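PDB 1VZV: varicella-zoster virus protease from Human herpesvirus 3, which is a serine protease that probably cleaves the scaffolding assembly protein inside the nucleus so that the viral capsid can mature. Local coordinates for residues F62-V67 with S151-F156; L3-Y8 with V143-T148; I36-D41 with G49-I54; C133-R138 with D207-R212. All coordinates share one frame; numbering follows the deposited sequence.

Contact 1 of 4, residues F62-V67 with S151-F156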
loop_
_atom_site.group_PDB
_atom_site.type_symbol
_atom_site.label_atom_id
_atom_site.label_comp_id
_atom_site.label_asym_id
_atom_site.label_seq_id
_atom_site.Cartn_x
_atom_site.Cartn_y
_atom_site.Cartn_z
ATOM N N PHE A 62 18.321 2.748 21.609
ATOM C CA PHE A 62 17.298 1.689 21.597
ATOM C C PHE A 62 16.089 2.227 22.350
ATOM O O PHE A 62 16.237 2.730 23.460
ATOM C CB PHE A 62 17.815 0.419 22.269
ATOM C CG PHE A 62 16.901 -0.757 22.113
ATOM C CD1 PHE A 62 16.954 -1.548 20.975
ATOM C CD2 PHE A 62 15.957 -1.054 23.083
ATOM C CE1 PHE A 62 16.074 -2.615 20.806
ATOM C CE2 PHE A 62 15.078 -2.116 22.918
ATOM C CZ PHE A 62 15.134 -2.893 21.781
ATOM N N PHE A 63 14.901 2.130 21.765
ATOM C CA PHE A 63 13.719 2.679 22.410
ATOM C C PHE A 63 12.599 1.722 22.597
ATOM O O PHE A 63 12.523 0.697 21.947
ATOM C CB PHE A 63 13.171 3.876 21.626
ATOM C CG PHE A 63 12.130 3.520 20.559
ATOM C CD1 PHE A 63 12.477 2.805 19.417
ATOM C CD2 PHE A 63 10.824 3.961 20.678
ATOM C CE1 PHE A 63 11.547 2.546 18.428
ATOM C CE2 PHE A 63 9.901 3.700 19.689
ATOM C CZ PHE A 63 10.263 2.994 18.567
ATOM N N LEU A 64 11.665 2.133 23.429
ATOM C CA LEU A 64 10.479 1.352 23.717
ATOM C C LEU A 64 9.357 2.389 23.699
ATOM O O LEU A 64 9.553 3.539 24.092
ATOM C CB LEU A 64 10.622 0.672 25.087
ATOM C CG LEU A 64 9.506 -0.235 25.613
ATOM C CD1 LEU A 64 9.151 -1.298 24.610
ATOM C CD2 LEU A 64 9.977 -0.880 26.891
ATOM N N GLY A 65 8.208 2.033 23.172
ATOM C CA GLY A 65 7.162 3.015 23.144
ATOM C C GLY A 65 5.838 2.331 23.280
ATOM O O GLY A 65 5.749 1.097 23.208
ATOM N N ILE A 66 4.811 3.125 23.537
ATOM C CA ILE A 66 3.484 2.575 23.654
ATOM C C ILE A 66 2.572 3.163 22.557
ATOM O O ILE A 66 2.655 4.354 22.216
ATOM C CB ILE A 66 2.919 2.742 25.097
ATOM C CG1 ILE A 66 1.666 1.893 25.278
ATOM C CG2 ILE A 66 2.609 4.185 25.411
ATOM C CD1 ILE A 66 1.300 1.699 26.708
ATOM N N VAL A 67 1.840 2.269 21.897
ATOM C CA VAL A 67 0.898 2.626 20.848
ATOM C C VAL A 67 -0.447 2.090 21.349
ATOM O O VAL A 67 -0.747 0.897 21.290
ATOM C CB VAL A 67 1.322 2.040 19.448
ATOM C CG1 VAL A 67 0.248 2.286 18.388
ATOM C CG2 VAL A 67 2.639 2.671 19.003
ATOM N N SER A 151 8.304 -8.227 25.858
ATOM C CA SER A 151 8.189 -9.043 24.654
ATOM C C SER A 151 8.582 -8.297 23.386
ATOM O O SER A 151 8.976 -8.908 22.383
ATOM C CB SER A 151 6.786 -9.570 24.511
ATOM O OG SER A 151 6.524 -10.421 25.590
ATOM N N SER A 152 8.453 -6.981 23.413
ATOM C CA SER A 152 8.801 -6.174 22.269
ATOM C C SER A 152 10.291 -6.259 22.120
ATOM O O SER A 152 10.808 -6.429 21.028
ATOM C CB SER A 152 8.397 -4.765 22.573
ATOM O OG SER A 152 7.112 -4.816 23.156
ATOM N N ILE A 153 10.966 -6.242 23.258
ATOM C CA ILE A 153 12.413 -6.299 23.303
ATOM C C ILE A 153 12.975 -7.694 23.425
ATOM O O ILE A 153 14.174 -7.890 23.275
ATOM C CB ILE A 153 12.970 -5.500 24.487
ATOM C CG1 ILE A 153 12.493 -6.107 25.806
ATOM C CG2 ILE A 153 12.553 -4.042 24.383
ATOM C CD1 ILE A 153 13.119 -5.446 27.005
ATOM N N GLU A 154 12.129 -8.669 23.698
ATOM C CA GLU A 154 12.627 -10.016 23.849
ATOM C C GLU A 154 13.452 -10.620 22.695
ATOM O O GLU A 154 14.410 -11.363 22.964
ATOM C CB GLU A 154 11.501 -10.943 24.216
ATOM C CG GLU A 154 12.010 -12.292 24.525
ATOM C CD GLU A 154 10.999 -13.355 24.245
ATOM O OE1 GLU A 154 10.608 -13.479 23.056
ATOM O OE2 GLU A 154 10.611 -14.068 25.205
ATOM N N PRO A 155 13.083 -10.342 21.407
ATOM C CA PRO A 155 13.764 -10.840 20.191
ATOM C C PRO A 155 15.063 -10.223 19.680
ATOM O O PRO A 155 15.603 -10.715 18.692
ATOM C CB PRO A 155 12.680 -10.728 19.123
ATOM C CG PRO A 155 11.912 -9.545 19.554
ATOM C CD PRO A 155 11.763 -9.783 21.035
ATOM N N PHE A 156 15.529 -9.125 20.267
ATOM C CA PHE A 156 16.786 -8.508 19.835
ATOM C C PHE A 156 17.918 -9.328 20.433
ATOM O O PHE A 156 18.304 -9.083 21.565
ATOM C CB PHE A 156 16.857 -7.078 20.344
ATOM C CG PHE A 156 15.823 -6.186 19.739
ATOM C CD1 PHE A 156 16.061 -5.553 18.529
ATOM C CD2 PHE A 156 14.574 -6.049 20.328
ATOM C CE1 PHE A 156 15.082 -4.823 17.918
ATOM C CE2 PHE A 156 13.587 -5.313 19.713
ATOM C CZ PHE A 156 13.843 -4.702 18.505
#
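Ser-152, in the short helix that starts at Pro-149, meets strand 62-67 through its CB, which lies 4.1 Å from CD1 of Leu-64. Its OG is used elsewhere, bonding to Thr-148 O and weakly to Tyr-4 O, so here the serine presents carbon to carbon. Ile-153 comes next and opens a type I turn that runs to Phe-156. Its CG2 branch sits at the edge of the Phe-62 ring, in the ring plane, 3.5 Å from CE2, and the two side chains run roughly perpendicular to each other. The turn then brings the chain round to Phe-156, whose ring takes the edge of Phe-62 on one face. This is a T-shaped pair, with centroids 4.7 Å apart and planes at 86°, and CE1 of Phe-62 stands over the middle of the Phe-156 ring. With CG anti to the backbone N (chi1 -172°), the ring of Phe-62 extends toward the turn. A second edge-to-face partner of Phe-62 is Tyr-8, while Leu-167 of helix 161-173 touches both Phe-62 and Ile-153. With no hydrogen bond between strand and turn, the buried contact rests on shape and apolar surface, and the edge-to-face ring pair supplies its directional element.

Contact 2 of 4, residues L3-Y8 with V143-T148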
loop_
_atom_site.group_PDB
_atom_site.type_symbol
_atom_site.label_atom_id
_atom_site.label_comp_id
_atom_site.label_asym_id
_atom_site.label_seq_id
_atom_site.Cartn_x
_atom_site.Cartn_y
_atom_site.Cartn_z
ATOM N N LEU A 3 0.058 -1.808 22.474
ATOM C CA LEU A 3 1.107 -2.458 21.752
ATOM C C LEU A 3 2.345 -1.746 22.200
ATOM O O LEU A 3 2.316 -0.554 22.489
ATOM C CB LEU A 3 0.940 -2.240 20.261
ATOM C CG LEU A 3 -0.006 -3.132 19.456
ATOM C CD1 LEU A 3 -1.399 -3.142 20.098
ATOM C CD2 LEU A 3 -0.046 -2.640 17.997
ATOM N N TYR A 4 3.421 -2.494 22.332
ATOM C CA TYR A 4 4.681 -1.921 22.712
ATOM C C TYR A 4 5.516 -2.158 21.502
ATOM O O TYR A 4 5.407 -3.210 20.871
ATOM C CB TYR A 4 5.257 -2.648 23.909
ATOM C CG TYR A 4 4.442 -2.385 25.120
ATOM C CD1 TYR A 4 3.263 -3.086 25.346
ATOM C CD2 TYR A 4 4.762 -1.330 25.969
ATOM C CE1 TYR A 4 2.419 -2.739 26.360
ATOM C CE2 TYR A 4 3.911 -0.972 27.001
ATOM C CZ TYR A 4 2.742 -1.682 27.181
ATOM O OH TYR A 4 1.882 -1.309 28.174
ATOM N N VAL A 5 6.267 -1.137 21.125
ATOM C CA VAL A 5 7.150 -1.194 19.976
ATOM C C VAL A 5 8.536 -0.910 20.540
ATOM O O VAL A 5 8.666 -0.080 21.443
ATOM C CB VAL A 5 6.806 -0.080 18.988
ATOM C CG1 VAL A 5 7.530 -0.284 17.692
ATOM C CG2 VAL A 5 5.332 -0.019 18.768
ATOM N N ALA A 6 9.547 -1.628 20.063
ATOM C CA ALA A 6 10.915 -1.411 20.517
ATOM C C ALA A 6 11.856 -1.630 19.333
ATOM O O ALA A 6 11.598 -2.482 18.488
ATOM C CB ALA A 6 11.253 -2.349 21.651
ATOM N N GLY A 7 12.910 -0.828 19.233
ATOM C CA GLY A 7 13.851 -0.958 18.138
ATOM C C GLY A 7 14.895 0.122 18.296
ATOM O O GLY A 7 14.838 0.890 19.251
ATOM N N TYR A 8 15.864 0.172 17.388
ATOM C CA TYR A 8 16.919 1.178 17.431
ATOM C C TYR A 8 16.531 2.374 16.603
ATOM O O TYR A 8 16.160 2.242 15.437
ATOM C CB TYR A 8 18.201 0.653 16.818
ATOM C CG TYR A 8 18.867 -0.489 17.518
ATOM C CD1 TYR A 8 19.740 -0.259 18.557
ATOM C CD2 TYR A 8 18.722 -1.786 17.053
ATOM C CE1 TYR A 8 20.454 -1.258 19.103
ATOM C CE2 TYR A 8 19.434 -2.796 17.597
ATOM C CZ TYR A 8 20.307 -2.524 18.623
ATOM O OH TYR A 8 21.082 -3.529 19.150
ATOM N N VAL A 143 11.342 -2.496 13.282
ATOM C CA VAL A 143 10.898 -2.607 14.658
ATOM C C VAL A 143 10.083 -3.839 14.986
ATOM O O VAL A 143 9.632 -4.546 14.099
ATOM C CB VAL A 143 10.140 -1.356 15.117
ATOM C CG1 VAL A 143 11.086 -0.222 15.255
ATOM C CG2 VAL A 143 9.045 -1.022 14.168
ATOM N N ASN A 144 9.960 -4.118 16.278
ATOM C CA ASN A 144 9.190 -5.235 16.763
ATOM C C ASN A 144 8.082 -4.649 17.626
ATOM O O ASN A 144 8.275 -3.635 18.296
ATOM C CB ASN A 144 10.072 -6.190 17.561
ATOM C CG ASN A 144 9.394 -7.523 17.844
ATOM O OD1 ASN A 144 8.965 -8.224 16.934
ATOM N ND2 ASN A 144 9.308 -7.883 19.115
ATOM N N TYR A 145 6.899 -5.241 17.503
ATOM C CA TYR A 145 5.683 -4.863 18.229
ATOM C C TYR A 145 5.194 -6.114 18.962
ATOM O O TYR A 145 5.325 -7.222 18.429
ATOM C CB TYR A 145 4.549 -4.523 17.257
ATOM C CG TYR A 145 4.694 -3.327 16.361
ATOM C CD1 TYR A 145 5.492 -3.369 15.224
ATOM C CD2 TYR A 145 3.954 -2.181 16.606
ATOM C CE1 TYR A 145 5.550 -2.291 14.346
ATOM C CE2 TYR A 145 3.996 -1.099 15.744
ATOM C CZ TYR A 145 4.798 -1.147 14.608
ATOM O OH TYR A 145 4.851 -0.040 13.772
ATOM N N ASP A 146 4.620 -5.942 20.152
ATOM C CA ASP A 146 4.051 -7.063 20.925
ATOM C C ASP A 146 3.133 -6.510 21.984
ATOM O O ASP A 146 2.946 -5.299 22.040
ATOM C CB ASP A 146 5.108 -7.933 21.598
ATOM C CG ASP A 146 4.723 -9.399 21.617
ATOM O OD1 ASP A 146 3.536 -9.728 21.694
ATOM O OD2 ASP A 146 5.617 -10.240 21.523
ATOM N N CYS A 147 2.600 -7.354 22.858
ATOM C CA CYS A 147 1.698 -6.828 23.867
ATOM C C CYS A 147 2.184 -6.752 25.291
ATOM O O CYS A 147 1.377 -6.822 26.200
ATOM C CB CYS A 147 0.348 -7.521 23.821
ATOM S SG CYS A 147 0.374 -8.917 22.758
ATOM N N THR A 148 3.484 -6.592 25.490
ATOM C CA THR A 148 4.063 -6.459 26.818
ATOM C C THR A 148 5.452 -5.908 26.555
ATOM O O THR A 148 6.157 -6.414 25.681
ATOM C CB THR A 148 4.275 -7.804 27.481
ATOM O OG1 THR A 148 5.190 -8.554 26.686
ATOM C CG2 THR A 148 2.989 -8.576 27.626
#
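Tyr-4 and Ala-6 of strand 3-8 each exchange two backbone hydrogen bonds with strand 144-146, Tyr-4 with Asp-146 and Ala-6 with Asn-144. Tyr-4 N gives to Asp-146 O at 2.9 Å and is nearly straight (169°), and Asp-146 N returns the bond to Tyr-4 O. Two residues on, Ala-6 N donates to Asn-144 O at 3.0 Å, answered by Asn-144 N to Ala-6 O. These are the hydrogen-bonded pairs of an antiparallel strand pair, the axes running at 157°. Between them Val-5 and Tyr-145 form a non-hydrogen-bonded pair with CA atoms 4.3 Å apart, and Tyr-145 CA makes a CA-H...O contact to Tyr-4 O. On the Val-5 face the packing is a CH-pi contact: CG1 of Val-5, anti to its own backbone N (chi1 -169°), stands 4.0 Å from the centroid of the Tyr-145 ring, almost on the ring normal. CB of Val-143 lies 3.8 Å from CG1 of Val-5. The Tyr-145 hydroxyl goes on to Leu-106 O, and helix 96-105 touches both Tyr-145 and Leu-3. On the other face, CD1 of the Tyr-4 ring comes within 3.5 Å of Thr-148 N, where the strand gives way to helix 149-152. Thr-148 is the N-cap of that helix. At the far end Gly-7 has only its CA beside CG1 of Val-143 (4.1 Å). With the backbone of Val-143 hydrogen-bonded to Pro-107, the pairing fits the seven-stranded barrel of the herpesvirus proteases, in which the first and last strands of the chain lie side by side.

Contact 3 of 4, residues I36-D41 with G49-I54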
loop_
_atom_site.group_PDB
_atom_site.type_symbol
_atom_site.label_atom_id
_atom_site.label_comp_id
_atom_site.label_asym_id
_atom_site.label_seq_id
_atom_site.Cartn_x
_atom_site.Cartn_y
_atom_site.Cartn_z
ATOM N N ILE A 36 8.626 12.463 24.172
ATOM C CA ILE A 36 8.605 12.162 22.749
ATOM C C ILE A 36 7.438 11.320 22.302
ATOM O O ILE A 36 7.194 10.250 22.857
ATOM C CB ILE A 36 9.882 11.452 22.361
ATOM C CG1 ILE A 36 11.067 12.331 22.728
ATOM C CG2 ILE A 36 9.897 11.164 20.888
ATOM C CD1 ILE A 36 12.383 11.739 22.318
ATOM N N PRO A 37 6.718 11.781 21.267
ATOM C CA PRO A 37 5.555 11.105 20.701
ATOM C C PRO A 37 5.799 10.261 19.450
ATOM O O PRO A 37 6.742 10.473 18.691
ATOM C CB PRO A 37 4.620 12.267 20.415
ATOM C CG PRO A 37 5.562 13.287 19.882
ATOM C CD PRO A 37 6.775 13.179 20.802
ATOM N N ILE A 38 4.879 9.334 19.232
ATOM C CA ILE A 38 4.914 8.416 18.113
ATOM C C ILE A 38 3.720 8.677 17.198
ATOM O O ILE A 38 2.570 8.533 17.593
ATOM C CB ILE A 38 4.907 6.945 18.640
ATOM C CG1 ILE A 38 6.326 6.509 18.964
ATOM C CG2 ILE A 38 4.262 5.976 17.662
ATOM C CD1 ILE A 38 6.429 5.070 19.350
ATOM N N ASN A 39 3.983 9.137 15.993
ATOM C CA ASN A 39 2.891 9.360 15.073
ATOM C C ASN A 39 3.176 8.549 13.823
ATOM O O ASN A 39 4.240 7.944 13.708
ATOM C CB ASN A 39 2.662 10.860 14.789
ATOM C CG ASN A 39 3.784 11.510 14.005
ATOM O OD1 ASN A 39 4.455 10.863 13.199
ATOM N ND2 ASN A 39 3.972 12.816 14.213
ATOM N N ILE A 40 2.235 8.534 12.894
ATOM C CA ILE A 40 2.360 7.773 11.659
ATOM C C ILE A 40 2.630 8.716 10.484
ATOM O O ILE A 40 1.966 9.717 10.366
ATOM C CB ILE A 40 1.024 7.027 11.397
ATOM C CG1 ILE A 40 0.703 6.058 12.531
ATOM C CG2 ILE A 40 1.022 6.371 10.019
ATOM C CD1 ILE A 40 -0.661 5.480 12.421
ATOM N N ASP A 41 3.603 8.407 9.635
ATOM C CA ASP A 41 3.913 9.219 8.447
ATOM C C ASP A 41 4.473 10.600 8.795
ATOM O O ASP A 41 4.593 11.468 7.917
ATOM C CB ASP A 41 2.633 9.360 7.571
ATOM C CG ASP A 41 2.869 10.096 6.201
ATOM O OD1 ASP A 41 3.820 9.708 5.480
ATOM O OD2 ASP A 41 2.072 11.021 5.825
ATOM N N GLY A 49 0.638 7.255 20.100
ATOM C CA GLY A 49 1.295 6.656 21.238
ATOM C C GLY A 49 2.426 7.568 21.624
ATOM O O GLY A 49 2.478 8.708 21.141
ATOM N N GLU A 50 3.314 7.102 22.502
ATOM C CA GLU A 50 4.457 7.904 22.937
ATOM C C GLU A 50 5.618 7.045 23.440
ATOM O O GLU A 50 5.409 6.065 24.176
ATOM C CB GLU A 50 4.048 8.902 24.033
ATOM C CG GLU A 50 3.884 8.313 25.453
ATOM C CD GLU A 50 3.916 9.382 26.552
ATOM O OE1 GLU A 50 4.823 10.236 26.543
ATOM O OE2 GLU A 50 3.030 9.370 27.423
ATOM N N VAL A 51 6.832 7.398 23.015
ATOM C CA VAL A 51 8.058 6.710 23.439
ATOM C C VAL A 51 8.127 6.783 24.977
ATOM O O VAL A 51 8.210 7.876 25.538
ATOM C CB VAL A 51 9.331 7.422 22.842
ATOM C CG1 VAL A 51 10.568 7.173 23.701
ATOM C CG2 VAL A 51 9.597 6.933 21.438
ATOM N N ILE A 52 8.090 5.640 25.656
ATOM C CA ILE A 52 8.157 5.671 27.109
ATOM C C ILE A 52 9.577 5.647 27.650
ATOM O O ILE A 52 9.768 5.887 28.830
ATOM C CB ILE A 52 7.284 4.570 27.789
ATOM C CG1 ILE A 52 7.966 3.218 27.754
ATOM C CG2 ILE A 52 5.921 4.466 27.111
ATOM C CD1 ILE A 52 7.033 2.084 28.140
ATOM N N ALA A 53 10.566 5.393 26.789
ATOM C CA ALA A 53 11.981 5.350 27.194
ATOM C C ALA A 53 12.953 5.082 26.045
ATOM O O ALA A 53 12.650 4.323 25.129
ATOM C CB ALA A 53 12.194 4.303 28.284
ATOM N N ILE A 54 14.138 5.681 26.135
ATOM C CA ILE A 54 15.207 5.535 25.130
ATOM C C ILE A 54 16.544 5.400 25.879
ATOM O O ILE A 54 16.838 6.209 26.757
ATOM C CB ILE A 54 15.363 6.815 24.213
ATOM C CG1 ILE A 54 14.007 7.374 23.774
ATOM C CG2 ILE A 54 16.182 6.474 22.970
ATOM C CD1 ILE A 54 14.108 8.546 22.814
#
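Ile-36, Ile-38 and Val-51 give this contact most of its buried surface. Ile-36 works with both ends. Its CB lies 4.1 Å from CB of Val-51, and the chain then runs out, CG1 anti to the carbonyl carbon (chi1 -58°), until CD1 meets CD1 of Ile-54 at 3.7 Å, the two side chains crossing at about a right angle. Ile-36 O takes a weak, bent bond from Val-51 N at 2.9 Å, and CB of Glu-50 rests against the same oxygen. Ile-38 puts its CG1 4.1 Å from CG2 of Val-51, again crosswise, so Val-51 is gripped by two isoleucines, one at its CB and one at a methyl. Backbone support at Ile-38 comes from its N, which gives a straight bond (169°) to Gly-49 O at 3.1 Å. The donor stands well above the carbonyl plane of Gly-49. The return bond from Gly-49 N to Ile-38 O is long and weak. Between the isoleucines, Pro-37 faces Glu-50 as a non-hydrogen-bonded antiparallel pair, CA to CA 4.1 Å. The carboxylate of Glu-50 turns to Tyr-174 OH. Farther along, Ile-52 and Ala-53 both sit opposite Leu-64, a classic beta bulge in strand 47-56. The two strands are the arms of a beta hairpin lying between strand 129-133, where Pro-37 touches the catalytic His-129, and strand 61-67, whose Phe-63 packs on Ile-38 and Val-51; past the end of strand 37-40, Asp-41 borders helix 185-197 and bonds to His-81 of the second subunit.

Contact 4 of 4, residues C133-R138 with D207-R212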
loop_
_atom_site.group_PDB
_atom_site.type_symbol
_atom_site.label_atom_id
_atom_site.label_comp_id
_atom_site.label_asym_id
_atom_site.label_seq_id
_atom_site.Cartn_x
_atom_site.Cartn_y
_atom_site.Cartn_z
ATOM N N CYS A 133 6.484 3.669 9.706
ATOM C CA CYS A 133 6.434 3.710 8.251
ATOM C C CYS A 133 6.839 2.366 7.646
ATOM O O CYS A 133 7.139 1.451 8.382
ATOM C CB CYS A 133 7.436 4.779 7.820
ATOM S SG CYS A 133 9.068 4.621 8.671
ATOM N N VAL A 134 6.848 2.235 6.316
ATOM C CA VAL A 134 7.284 0.984 5.691
ATOM C C VAL A 134 8.763 0.795 6.008
ATOM O O VAL A 134 9.129 -0.055 6.817
ATOM C CB VAL A 134 7.089 0.990 4.183
ATOM C CG1 VAL A 134 7.749 -0.221 3.536
ATOM C CG2 VAL A 134 5.639 0.959 3.893
ATOM N N VAL A 135 9.630 1.578 5.380
ATOM C CA VAL A 135 11.047 1.469 5.677
ATOM C C VAL A 135 11.596 2.852 5.889
ATOM O O VAL A 135 11.128 3.813 5.283
ATOM C CB VAL A 135 11.820 0.759 4.592
ATOM C CG1 VAL A 135 10.998 -0.416 4.069
ATOM C CG2 VAL A 135 12.258 1.731 3.506
ATOM N N GLY A 136 12.557 2.960 6.790
ATOM C CA GLY A 136 13.129 4.256 7.079
ATOM C C GLY A 136 14.427 4.538 6.360
ATOM O O GLY A 136 15.058 3.662 5.772
ATOM N N ARG A 137 14.826 5.795 6.428
ATOM C CA ARG A 137 16.059 6.267 5.821
ATOM C C ARG A 137 17.284 5.580 6.460
ATOM O O ARG A 137 18.312 5.406 5.788
ATOM C CB ARG A 137 16.181 7.764 6.071
ATOM C CG ARG A 137 14.852 8.456 6.391
ATOM C CD ARG A 137 14.269 9.097 5.138
ATOM N NE ARG A 137 15.287 9.915 4.488
ATOM C CZ ARG A 137 15.982 10.875 5.100
ATOM N NH1 ARG A 137 15.722 11.213 6.369
ATOM N NH2 ARG A 137 16.909 11.533 4.416
ATOM N N ARG A 138 17.182 5.224 7.753
ATOM C CA ARG A 138 18.280 4.593 8.506
ATOM C C ARG A 138 18.421 3.081 8.411
ATOM O O ARG A 138 17.453 2.375 8.163
ATOM C CB ARG A 138 18.282 5.088 9.947
ATOM C CG ARG A 138 18.760 6.526 9.982
ATOM C CD ARG A 138 18.559 7.301 11.287
ATOM N NE ARG A 138 18.886 8.709 11.031
ATOM C CZ ARG A 138 18.626 9.730 11.835
ATOM N NH1 ARG A 138 18.040 9.553 13.017
ATOM N NH2 ARG A 138 18.978 10.943 11.439
ATOM N N ASP A 207 12.595 -7.437 1.229
ATOM C CA ASP A 207 14.009 -7.831 1.276
ATOM C C ASP A 207 14.763 -6.755 2.037
ATOM O O ASP A 207 15.707 -7.038 2.756
ATOM C CB ASP A 207 14.605 -7.995 -0.120
ATOM C CG ASP A 207 14.003 -9.169 -0.889
ATOM O OD1 ASP A 207 13.752 -10.245 -0.282
ATOM O OD2 ASP A 207 13.790 -9.012 -2.123
ATOM N N VAL A 208 14.341 -5.515 1.856
ATOM C CA VAL A 208 14.928 -4.400 2.558
ATOM C C VAL A 208 14.610 -4.652 4.018
ATOM O O VAL A 208 15.503 -4.733 4.828
ATOM C CB VAL A 208 14.286 -3.107 2.119
ATOM C CG1 VAL A 208 14.683 -1.987 3.048
ATOM C CG2 VAL A 208 14.661 -2.821 0.691
ATOM N N VAL A 209 13.333 -4.830 4.340
ATOM C CA VAL A 209 12.922 -5.112 5.706
ATOM C C VAL A 209 13.539 -6.417 6.196
ATOM O O VAL A 209 13.690 -6.630 7.393
ATOM C CB VAL A 209 11.417 -5.187 5.825
ATOM C CG1 VAL A 209 11.003 -5.514 7.218
ATOM C CG2 VAL A 209 10.847 -3.875 5.444
ATOM N N ALA A 210 13.910 -7.301 5.286
ATOM C CA ALA A 210 14.537 -8.539 5.710
ATOM C C ALA A 210 15.881 -8.200 6.324
ATOM O O ALA A 210 16.135 -8.548 7.458
ATOM C CB ALA A 210 14.724 -9.467 4.543
ATOM N N LYS A 211 16.713 -7.453 5.604
ATOM C CA LYS A 211 18.035 -7.116 6.119
ATOM C C LYS A 211 18.110 -6.081 7.240
ATOM O O LYS A 211 19.020 -6.176 8.070
ATOM C CB LYS A 211 19.040 -6.822 4.995
ATOM C CG LYS A 211 18.830 -5.531 4.249
ATOM C CD LYS A 211 19.446 -5.568 2.847
ATOM C CE LYS A 211 18.589 -6.420 1.884
ATOM N NZ LYS A 211 18.142 -7.778 2.424
ATOM N N ARG A 212 17.175 -5.123 7.300
ATOM C CA ARG A 212 17.177 -4.123 8.376
ATOM C C ARG A 212 16.896 -4.887 9.667
ATOM O O ARG A 212 17.417 -4.547 10.735
ATOM C CB ARG A 212 16.068 -3.101 8.185
ATOM C CG ARG A 212 16.095 -2.309 6.887
ATOM C CD ARG A 212 17.143 -1.227 6.935
ATOM N NE ARG A 212 16.999 -0.218 5.882
ATOM C CZ ARG A 212 15.978 0.636 5.767
ATOM N NH1 ARG A 212 14.940 0.609 6.607
ATOM N NH2 ARG A 212 15.988 1.510 4.773
#
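Val-134 begins the contact lightly, its carbonyl oxygen lying 4.4 Å from CG2 of Val-209. Val-135 makes the apolar contact with the helix. Its CG1, anti to the carbonyl carbon (chi1 -40°), rests 3.7 Å from CG2 of Val-209 and 4.1 Å from CG1 of Val-208, so one methyl touches two neighbouring residues of the helix, while its CB lies against NH1 of Arg-212. Gly-136 then turns its carbonyl toward the guanidinium. The bond from Arg-212 NH2 is weak and bent, and its length is doubtful at this resolution. Arg-137 turns away, its side chain touching Ser-110, the nucleophile. Arg-138 brings its carbonyl oxygen, which is hydrogen-bonded to Thr-141 OG1, over one face of the Arg-212 guanidinium, 3.3 Å from CZ. The bend at chi2 (-77°) turns the chain of Arg-212 so that the opposite face lies over CG1 of Val-208. The guanidinium is therefore sandwiched between a carbonyl and a methyl, and its positive charge would probably be partly offset by the nearby backbone oxygens of Gly-136 and Arg-138, in a loop that, as in related herpesvirus proteases, probably shapes the oxyanion hole.

Overall arrangement
Contacts 1, 2 and 3 all lie on one mixed seven-stranded sheet. Strands 47-56, 61-67 and 3-8 are consecutive in it, so contacts 1 and 2 touch directly, their centres about 4 Å apart, and contact 1 also touches contact 3, about 12 Å away between centres. Contact 4 lies farther out, about 16 to 19 Å from the others by centres, where helix 205-216 reaches the loop after strand 129-133. Along the chain, contact 3 closes first and is nested within the span of contact 2, while contacts 1, 2 and 4 interleave. The N-terminal strand and the late segments are thus knitted into one core, with contacts 3 and 4 bordering the catalytic residues.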